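Local coordinates for protein vibralactone Cyclase (Boreostereum vibrans, PDB 6KD0) that probably catalyses the cyclization that forms the fused bicyclic beta-lactone of vibralactone, using an alpha/beta hydrolase fold, at residues P271-M276 against L288-L293; L182-A187 against Q207-C212; P48-F53 against F313-R318. All coordinates share one frame; numbering follows the deposited sequence.

In the fold
Interactions 1 and 2 are neighbours in the alpha/beta hydrolase fold, their centres about 10 Å apart. The first sets helix 284-296 on strand 273-278; the second joins helix 178-192 to the loop leaving the adjacent parallel strand 203-207. They touch where Y290 packs on L184 and T211 and where F275 meets P209, so both helices share one apolar layer on the sheet. Along the chain interaction 2 closes before interaction 1 begins, and interaction 3, pairing 48-53 with 313-318, spans them both. Its centre lies about 26 Å and 23 Å from theirs, yet Y208 touches H314, linking helix 35-54, near the start of the chain, to the surroundings of the probable catalytic site.

Interaction 1: P271-M276 against L288-L293; sequences PPLFFM and LLYHAL
F275 and H291 form the broadest part of this contact, where a strand of the central sheet is covered by the helix that follows it. Their CA atoms, 7.2 Å apart, are the nearest pair between the two segments. The methylene CB of H291 lies 4.1 Å above one face of the F275 ring, displaced toward the rim, while H291 CD2 reaches F275 CB at 4.2 Å. The two side chains cross obliquely. The F275 ring is brought beneath the helix by its first torsion, which holds CG roughly opposite the backbone N (chi1 -161°). Histidine suits this partly exposed position because its CB and CD2 can join the apolar layer while the ring retains two polar nitrogens.

The other contacts are made by Y290. L273 CD2 approaches the edge of the tyrosine ring near its plane, 4.2 Å from Y290 CE1, so a single methyl branch meets the aromatic rim. F275 CE2 comes obliquely to Y290 CD1 at 4.4 Å, a looser meeting than a stack. All of these are dispersion contacts; leucine and phenylalanine suit the buried strand by offering broad hydrocarbon surfaces to the helix.

The axes of 273-276 and 288-293 run nearly antiparallel, at 160° and 9.9 Å apart, as expected for the first strand and the connecting helix of a beta-alpha-beta unit completed by strand 301-307. That last strand contributes M303, which touches both F275 and H291. The parallel strand on the other edge of 273-278, 203-207, supplies Q204 to L273 and V206 to F275. F274 leaves the strand on the far side, where its ring touches E329 and W336 of helix 321-338, so this strand lies between helices 284-296 and 321-338.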
loop_
_atom_site.group_PDB
_atom_site.type_symbol
_atom_site.label_atom_id
_atom_site.label_comp_id
_atom_site.label_asym_id
_atom_site.label_seq_id
_atom_site.Cartn_x
_atom_site.Cartn_y
_atom_site.Cartn_z
ATOM N N PRO A 271 9.681 -11.192 -3.394
ATOM C CA PRO A 271 8.817 -11.398 -4.567
ATOM C C PRO A 271 9.049 -10.324 -5.610
ATOM O O PRO A 271 9.526 -9.222 -5.292
ATOM C CB PRO A 271 7.389 -11.320 -3.994
ATOM C CG PRO A 271 7.532 -11.404 -2.511
ATOM C CD PRO A 271 8.908 -10.922 -2.166
ATOM N N PRO A 272 8.747 -10.616 -6.874
ATOM C CA PRO A 272 8.799 -9.575 -7.899
ATOM C C PRO A 272 7.985 -8.374 -7.445
ATOM O O PRO A 272 6.933 -8.519 -6.826
ATOM C CB PRO A 272 8.189 -10.246 -9.135
ATOM C CG PRO A 272 8.245 -11.717 -8.866
ATOM C CD PRO A 272 8.279 -11.919 -7.381
ATOM N N LEU A 273 8.501 -7.182 -7.725
ATOM C CA LEU A 273 8.018 -5.952 -7.117
ATOM C C LEU A 273 7.559 -4.974 -8.186
ATOM O O LEU A 273 8.351 -4.583 -9.046
ATOM C CB LEU A 273 9.112 -5.313 -6.265
ATOM C CG LEU A 273 8.800 -3.920 -5.729
ATOM C CD1 LEU A 273 7.612 -3.963 -4.775
ATOM C CD2 LEU A 273 10.030 -3.364 -5.031
ATOM N N PHE A 274 6.303 -4.536 -8.085
ATOM C CA PHE A 274 5.737 -3.473 -8.906
ATOM C C PHE A 274 5.586 -2.250 -8.008
ATOM O O PHE A 274 4.800 -2.270 -7.052
ATOM C CB PHE A 274 4.399 -3.899 -9.514
ATOM C CG PHE A 274 3.839 -2.931 -10.542
ATOM C CD1 PHE A 274 3.056 -1.855 -10.158
ATOM C CD2 PHE A 274 4.051 -3.142 -11.896
ATOM C CE1 PHE A 274 2.531 -0.985 -11.103
ATOM C CE2 PHE A 274 3.534 -2.275 -12.849
ATOM C CZ PHE A 274 2.768 -1.193 -12.449
ATOM N N PHE A 275 6.334 -1.195 -8.321
ATOM C CA PHE A 275 6.472 -0.027 -7.468
ATOM C C PHE A 275 5.858 1.177 -8.165
ATOM O O PHE A 275 6.145 1.434 -9.341
ATOM C CB PHE A 275 7.952 0.222 -7.161
ATOM C CG PHE A 275 8.185 1.086 -5.970
ATOM C CD1 PHE A 275 7.995 2.455 -6.046
ATOM C CD2 PHE A 275 8.604 0.527 -4.763
ATOM C CE1 PHE A 275 8.209 3.261 -4.935
ATOM C CE2 PHE A 275 8.821 1.335 -3.653
ATOM C CZ PHE A 275 8.622 2.693 -3.748
ATOM N N MET A 276 5.000 1.904 -7.456
ATOM C CA MET A 276 4.336 3.070 -8.019
ATOM C C MET A 276 4.705 4.285 -7.187
ATOM O O MET A 276 4.571 4.257 -5.964
ATOM C CB MET A 276 2.821 2.877 -8.042
ATOM C CG MET A 276 2.420 1.608 -8.727
ATOM S SD MET A 276 0.642 1.442 -8.825
ATOM C CE MET A 276 0.278 2.617 -10.130
ATOM N N LEU A 288 12.216 5.407 -4.015
ATOM C CA LEU A 288 13.088 5.110 -5.154
ATOM C C LEU A 288 14.358 4.395 -4.701
ATOM O O LEU A 288 14.840 3.473 -5.370
ATOM C CB LEU A 288 13.426 6.401 -5.893
ATOM C CG LEU A 288 12.251 7.123 -6.563
ATOM C CD1 LEU A 288 12.746 8.366 -7.287
ATOM C CD2 LEU A 288 11.540 6.185 -7.505
ATOM N N LEU A 289 14.879 4.768 -3.536
ATOM C CA LEU A 289 16.056 4.107 -2.996
ATOM C C LEU A 289 15.753 2.655 -2.663
ATOM O O LEU A 289 16.540 1.756 -2.992
ATOM C CB LEU A 289 16.540 4.857 -1.758
ATOM C CG LEU A 289 17.677 4.229 -0.973
ATOM C CD1 LEU A 289 18.898 4.126 -1.868
ATOM C CD2 LEU A 289 17.944 5.097 0.251
ATOM N N TYR A 290 14.614 2.408 -1.994
ATOM C CA TYR A 290 14.234 1.037 -1.657
ATOM C C TYR A 290 14.115 0.198 -2.922
ATOM O O TYR A 290 14.628 -0.928 -2.991
ATOM C CB TYR A 290 12.908 1.023 -0.860
ATOM C CG TYR A 290 12.440 -0.384 -0.506
ATOM C CD1 TYR A 290 11.700 -1.157 -1.416
ATOM C CD2 TYR A 290 12.770 -0.955 0.713
ATOM C CE1 TYR A 290 11.302 -2.434 -1.114
ATOM C CE2 TYR A 290 12.375 -2.245 1.031
ATOM C CZ TYR A 290 11.652 -2.976 0.114
ATOM O OH TYR A 290 11.263 -4.251 0.428
ATOM N N HIS A 291 13.486 0.760 -3.956
ATOM C CA HIS A 291 13.360 0.052 -5.220
ATOM C C HIS A 291 14.726 -0.243 -5.843
ATOM O O HIS A 291 14.941 -1.330 -6.399
ATOM C CB HIS A 291 12.500 0.877 -6.163
ATOM C CG HIS A 291 12.558 0.412 -7.577
ATOM N ND1 HIS A 291 13.375 1.004 -8.520
ATOM C CD2 HIS A 291 11.895 -0.580 -8.216
ATOM C CE1 HIS A 291 13.211 0.398 -9.680
ATOM N NE2 HIS A 291 12.310 -0.557 -9.525
ATOM N N ALA A 292 15.648 0.720 -5.775
ATOM C CA ALA A 292 16.987 0.519 -6.318
ATOM C C ALA A 292 17.702 -0.613 -5.593
ATOM O O ALA A 292 18.347 -1.461 -6.224
ATOM C CB ALA A 292 17.790 1.819 -6.217
ATOM N N LEU A 293 17.590 -0.643 -4.261
ATOM C CA LEU A 293 18.244 -1.697 -3.489
ATOM C C LEU A 293 17.643 -3.056 -3.792
ATOM O O LEU A 293 18.358 -4.064 -3.829
ATOM C CB LEU A 293 18.153 -1.415 -1.993
ATOM C CG LEU A 293 18.982 -0.266 -1.439
ATOM C CD1 LEU A 293 18.715 -0.158 0.028
ATOM C CD2 LEU A 293 20.466 -0.508 -1.693
#

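Interaction 2: L182-A187 against Q207-C212; sequences LSLIAA and QYPPTC
The helix that follows the probable nucleophile elbow, 178-192, sets L184 against P209 and T211 of the loop leaving strand 203-207. One methyl does all the touching: L184 CD1 lies 4.0 Å from P209 CG and 4.1 Å from T211 CG2. The leucine meets the proline ring at about a right angle, with the methyl against the ring's outer carbon. The fork of leucine suits the place: CD1 serves both loop residues, while the other methyl, CD2, turns to Y290 of helix 284-296. At T211 the first torsion (chi1 66°) sets OG1 between the backbone N and the carbonyl carbon and swings CG2 opposite that carbon, from where it reaches the leucine; OG1 is hydrogen-bonded elsewhere. Proline restricts the loop backbone and presents the CH2 groups of its ring to the leucine.

The polar backbone is served from outside the contact: E286 OE1 accepts hydrogen bonds from T211 N and C212 N, and N181 ND2 donates one to P210 O. Y208, just before P209, meets the ring of H311, the likely histidine of the catalytic triad. Across the interface itself the attraction is therefore apolar and small in area, complementing the polar bonds that fix the course of the loop.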
loop_
_atom_site.group_PDB
_atom_site.type_symbol
_atom_site.label_atom_id
_atom_site.label_comp_id
_atom_site.label_asym_id
_atom_site.label_seq_id
_atom_site.Cartn_x
_atom_site.Cartn_y
_atom_site.Cartn_z
ATOM N N LEU A 182 4.078 -1.441 5.654
ATOM C CA LEU A 182 3.847 -2.642 6.452
ATOM C C LEU A 182 3.954 -3.898 5.596
ATOM O O LEU A 182 4.436 -4.934 6.064
ATOM C CB LEU A 182 2.477 -2.575 7.139
ATOM C CG LEU A 182 2.276 -1.408 8.125
ATOM C CD1 LEU A 182 0.911 -1.481 8.796
ATOM C CD2 LEU A 182 3.398 -1.337 9.172
ATOM N N SER A 183 3.536 -3.821 4.328
ATOM C CA SER A 183 3.654 -5.004 3.482
ATOM C C SER A 183 5.106 -5.286 3.108
ATOM O O SER A 183 5.466 -6.448 2.908
ATOM C CB SER A 183 2.781 -4.862 2.228
ATOM O OG SER A 183 3.392 -3.976 1.327
ATOM N N LEU A 184 5.947 -4.246 3.004
ATOM C CA LEU A 184 7.376 -4.461 2.756
ATOM C C LEU A 184 7.996 -5.233 3.907
ATOM O O LEU A 184 8.764 -6.203 3.702
ATOM C CB LEU A 184 8.091 -3.113 2.572
ATOM C CG LEU A 184 7.747 -2.286 1.320
ATOM C CD1 LEU A 184 8.528 -0.976 1.286
ATOM C CD2 LEU A 184 7.970 -3.096 0.035
ATOM N N ILE A 185 7.639 -4.828 5.134
ATOM C CA ILE A 185 8.068 -5.581 6.308
ATOM C C ILE A 185 7.583 -7.027 6.216
ATOM O O ILE A 185 8.368 -7.975 6.365
ATOM C CB ILE A 185 7.588 -4.889 7.598
ATOM C CG1 ILE A 185 8.240 -3.512 7.701
ATOM C CG2 ILE A 185 7.915 -5.766 8.804
ATOM C CD1 ILE A 185 7.578 -2.557 8.643
ATOM N N ALA A 186 6.288 -7.212 5.929
ATOM C CA ALA A 186 5.711 -8.553 5.914
ATOM C C ALA A 186 6.386 -9.438 4.878
ATOM O O ALA A 186 6.563 -10.635 5.104
ATOM C CB ALA A 186 4.204 -8.488 5.660
ATOM N N ALA A 187 6.744 -8.877 3.726
ATOM C CA ALA A 187 7.361 -9.687 2.673
ATOM C C ALA A 187 8.745 -10.190 3.087
ATOM O O ALA A 187 9.106 -11.349 2.804
ATOM C CB ALA A 187 7.435 -8.875 1.381
ATOM N N GLN A 207 2.503 1.237 -3.394
ATOM C CA GLN A 207 2.320 2.594 -3.890
ATOM C C GLN A 207 2.914 3.551 -2.870
ATOM O O GLN A 207 2.466 3.581 -1.720
ATOM C CB GLN A 207 0.837 2.908 -4.122
ATOM C CG GLN A 207 0.083 1.862 -4.944
ATOM C CD GLN A 207 -1.431 2.015 -4.857
ATOM O OE1 GLN A 207 -1.978 2.267 -3.782
ATOM N NE2 GLN A 207 -2.121 1.840 -5.985
ATOM N N TYR A 208 3.912 4.332 -3.300
ATOM C CA TYR A 208 4.538 5.437 -2.571
ATOM C C TYR A 208 4.677 5.185 -1.066
ATOM O O TYR A 208 4.191 5.994 -0.275
ATOM C CB TYR A 208 3.760 6.747 -2.852
ATOM C CG TYR A 208 2.227 6.682 -2.870
ATOM C CD1 TYR A 208 1.491 6.700 -1.694
ATOM C CD2 TYR A 208 1.510 6.630 -4.074
ATOM C CE1 TYR A 208 0.103 6.651 -1.694
ATOM C CE2 TYR A 208 0.113 6.569 -4.082
ATOM C CZ TYR A 208 -0.582 6.588 -2.891
ATOM O OH TYR A 208 -1.968 6.528 -2.850
ATOM N N PRO A 209 5.349 4.111 -0.633
ATOM C CA PRO A 209 5.473 3.812 0.830
ATOM C C PRO A 209 6.589 4.603 1.487
ATOM O O PRO A 209 7.597 4.920 0.839
ATOM C CB PRO A 209 5.814 2.311 0.847
ATOM C CG PRO A 209 6.628 2.139 -0.433
ATOM C CD PRO A 209 5.897 3.009 -1.455
ATOM N N PRO A 210 6.477 4.899 2.787
ATOM C CA PRO A 210 7.683 5.210 3.563
ATOM C C PRO A 210 8.509 3.941 3.686
ATOM O O PRO A 210 7.972 2.830 3.690
ATOM C CB PRO A 210 7.142 5.672 4.927
ATOM C CG PRO A 210 5.763 5.026 5.032
ATOM C CD PRO A 210 5.262 4.793 3.627
ATOM N N THR A 211 9.836 4.101 3.704
ATOM C CA THR A 211 10.734 2.951 3.790
ATOM C C THR A 211 11.761 3.059 4.900
ATOM O O THR A 211 12.372 2.037 5.239
ATOM C CB THR A 211 11.476 2.732 2.464
ATOM O OG1 THR A 211 12.348 3.845 2.226
ATOM C CG2 THR A 211 10.483 2.605 1.315
ATOM N N CYS A 212 11.967 4.235 5.486
ATOM C CA CYS A 212 13.030 4.372 6.468
ATOM C C CYS A 212 12.765 5.589 7.331
ATOM O O CYS A 212 12.470 6.669 6.810
ATOM C CB CYS A 212 14.399 4.501 5.772
ATOM S SG CYS A 212 15.771 4.310 6.910
#

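Interaction 3: P48-F53 against F313-R318; sequences PNLNKF and FHMLFR
R318 lies against L50 and F53 of helix 35-54, and its hydrocarbon stem makes much of the contact. At the root, R318 CB lies 3.7 Å from L50 CD2. The next carbon, CG, sits 3.6 Å from F53 CD2 and equally near CE2 of the same ring, whose one face has the backbone carbon R318 C above it. Bends at chi2 (62°) and chi3 (70°) then fold the chain back over the turn it has just left. There NE donates a 2.8 Å hydrogen bond to H314 O, fairly straight at 161° on the hydrogen; the accepting oxygen lies almost exactly in the guanidinium plane, although the donor stands above the carbonyl's own plane. L50 CD2 covers one guanidinium face, 4.0 Å from CZ. At the tip, NH2 forms a salt bridge with D117.

Alongside, the other leucine methyl, L50 CD1, meets M315 CE at 3.7 Å. The flexible, twice-bent methionine brings its terminal methyl to the helix.

Arginine fits here because a long aliphatic stem can pack on leucine and phenylalanine while its head stays charged. Buried as it is, D117 balances the charge, and the H314 carbonyl accepts one of its N-H groups; the salt bridge and the NE bond together would fix the rotation of the guanidinium, with the CD2 methyl of L50 over the centre of one face.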
loop_
_atom_site.group_PDB
_atom_site.type_symbol
_atom_site.label_atom_id
_atom_site.label_comp_id
_atom_site.label_asym_id
_atom_site.label_seq_id
_atom_site.Cartn_x
_atom_site.Cartn_y
_atom_site.Cartn_z
ATOM N N PRO A 48 -16.406 8.781 1.528
ATOM C CA PRO A 48 -17.726 8.988 0.899
ATOM C C PRO A 48 -17.640 9.500 -0.524
ATOM O O PRO A 48 -18.369 9.006 -1.398
ATOM C CB PRO A 48 -18.400 9.997 1.839
ATOM C CG PRO A 48 -17.820 9.665 3.158
ATOM C CD PRO A 48 -16.359 9.411 2.858
ATOM N N ASN A 49 -16.747 10.451 -0.798
ATOM C CA ASN A 49 -16.620 10.988 -2.155
ATOM C C ASN A 49 -16.004 9.965 -3.110
ATOM O O ASN A 49 -16.424 9.852 -4.275
ATOM C CB ASN A 49 -15.780 12.268 -2.141
ATOM C CG ASN A 49 -16.521 13.464 -1.546
ATOM O OD1 ASN A 49 -17.716 13.410 -1.250
ATOM N ND2 ASN A 49 -15.798 14.557 -1.365
ATOM N N LEU A 50 -15.003 9.212 -2.645
ATOM C CA LEU A 50 -14.447 8.129 -3.461
ATOM C C LEU A 50 -15.528 7.118 -3.819
ATOM O O LEU A 50 -15.677 6.721 -4.984
ATOM C CB LEU A 50 -13.312 7.440 -2.700
ATOM C CG LEU A 50 -12.076 6.909 -3.430
ATOM C CD1 LEU A 50 -11.556 5.623 -2.762
ATOM C CD2 LEU A 50 -12.280 6.736 -4.926
ATOM N N ASN A 51 -16.321 6.715 -2.829
ATOM C CA ASN A 51 -17.345 5.713 -3.075
ATOM C C ASN A 51 -18.419 6.247 -3.997
ATOM O O ASN A 51 -18.908 5.518 -4.858
ATOM C CB ASN A 51 -17.954 5.240 -1.765
ATOM C CG ASN A 51 -17.030 4.326 -1.028
ATOM O OD1 ASN A 51 -15.956 3.995 -1.543
ATOM N ND2 ASN A 51 -17.411 3.922 0.169
ATOM N N LYS A 52 -18.801 7.516 -3.834
ATOM C CA LYS A 52 -19.775 8.095 -4.753
ATOM C C LYS A 52 -19.258 8.051 -6.184
ATOM O O LYS A 52 -20.015 7.750 -7.117
ATOM C CB LYS A 52 -20.112 9.523 -4.335
ATOM C CG LYS A 52 -21.032 10.255 -5.293
ATOM C CD LYS A 52 -21.403 11.620 -4.704
ATOM C CE LYS A 52 -22.169 12.455 -5.706
ATOM N NZ LYS A 52 -22.598 13.786 -5.165
ATOM N N PHE A 53 -17.964 8.320 -6.383
ATOM C CA PHE A 53 -17.445 8.275 -7.751
ATOM C C PHE A 53 -17.384 6.845 -8.284
ATOM O O PHE A 53 -17.632 6.601 -9.476
ATOM C CB PHE A 53 -16.062 8.922 -7.842
ATOM C CG PHE A 53 -15.417 8.755 -9.202
ATOM C CD1 PHE A 53 -15.747 9.611 -10.243
ATOM C CD2 PHE A 53 -14.521 7.718 -9.452
ATOM C CE1 PHE A 53 -15.177 9.453 -11.498
ATOM C CE2 PHE A 53 -13.958 7.561 -10.708
ATOM C CZ PHE A 53 -14.292 8.438 -11.729
ATOM N N PHE A 313 -2.790 11.264 -4.510
ATOM C CA PHE A 313 -3.704 12.118 -5.264
ATOM C C PHE A 313 -4.836 11.315 -5.886
ATOM O O PHE A 313 -5.920 11.859 -6.111
ATOM C CB PHE A 313 -2.955 12.875 -6.354
ATOM C CG PHE A 313 -2.806 12.085 -7.622
ATOM C CD1 PHE A 313 -1.812 11.125 -7.740
ATOM C CD2 PHE A 313 -3.679 12.280 -8.682
ATOM C CE1 PHE A 313 -1.684 10.381 -8.911
ATOM C CE2 PHE A 313 -3.559 11.537 -9.841
ATOM C CZ PHE A 313 -2.562 10.588 -9.954
ATOM N N HIS A 314 -4.610 10.023 -6.183
ATOM C CA HIS A 314 -5.664 9.230 -6.806
ATOM C C HIS A 314 -6.758 8.824 -5.830
ATOM O O HIS A 314 -7.848 8.465 -6.273
ATOM C CB HIS A 314 -5.071 8.001 -7.518
ATOM C CG HIS A 314 -4.845 6.805 -6.646
ATOM N ND1 HIS A 314 -3.868 6.760 -5.674
ATOM C CD2 HIS A 314 -5.429 5.584 -6.645
ATOM C CE1 HIS A 314 -3.882 5.575 -5.094
ATOM N NE2 HIS A 314 -4.821 4.842 -5.663
ATOM N N MET A 315 -6.509 8.882 -4.522
ATOM C CA MET A 315 -7.539 8.592 -3.529
ATOM C C MET A 315 -8.379 9.810 -3.212
ATOM O O MET A 315 -9.550 9.681 -2.836
ATOM C CB MET A 315 -6.913 8.088 -2.227
ATOM C CG MET A 315 -6.127 6.794 -2.368
ATOM S SD MET A 315 -7.133 5.389 -2.879
ATOM C CE MET A 315 -8.115 5.144 -1.397
ATOM N N LEU A 316 -7.801 10.987 -3.355
ATOM C CA LEU A 316 -8.522 12.215 -3.080
ATOM C C LEU A 316 -9.126 12.844 -4.324
ATOM O O LEU A 316 -10.056 13.646 -4.198
ATOM C CB LEU A 316 -7.593 13.218 -2.396
ATOM C CG LEU A 316 -7.553 13.055 -0.874
ATOM C CD1 LEU A 316 -6.717 11.821 -0.435
ATOM C CD2 LEU A 316 -7.056 14.313 -0.221
ATOM N N PHE A 317 -8.640 12.498 -5.516
ATOM C CA PHE A 317 -9.110 13.129 -6.746
ATOM C C PHE A 317 -9.367 12.079 -7.816
ATOM O O PHE A 317 -8.966 12.234 -8.964
ATOM C CB PHE A 317 -8.095 14.162 -7.228
ATOM C CG PHE A 317 -7.753 15.195 -6.195
ATOM C CD1 PHE A 317 -8.608 16.252 -5.954
ATOM C CD2 PHE A 317 -6.589 15.097 -5.444
ATOM C CE1 PHE A 317 -8.312 17.211 -4.993
ATOM C CE2 PHE A 317 -6.278 16.054 -4.477
ATOM C CZ PHE A 317 -7.144 17.111 -4.249
ATOM N N ARG A 318 -10.051 10.988 -7.456
ATOM C CA ARG A 318 -10.210 9.876 -8.390
ATOM C C ARG A 318 -10.911 10.291 -9.681
ATOM O O ARG A 318 -10.721 9.641 -10.715
ATOM C CB ARG A 318 -10.975 8.723 -7.727
ATOM C CG ARG A 318 -11.033 7.435 -8.580
ATOM C CD ARG A 318 -9.621 6.879 -8.824
ATOM N NE ARG A 318 -9.113 6.347 -7.556
ATOM C CZ ARG A 318 -9.332 5.106 -7.129
ATOM N NH1 ARG A 318 -10.005 4.245 -7.893
ATOM N NH2 ARG A 318 -8.879 4.715 -5.938
#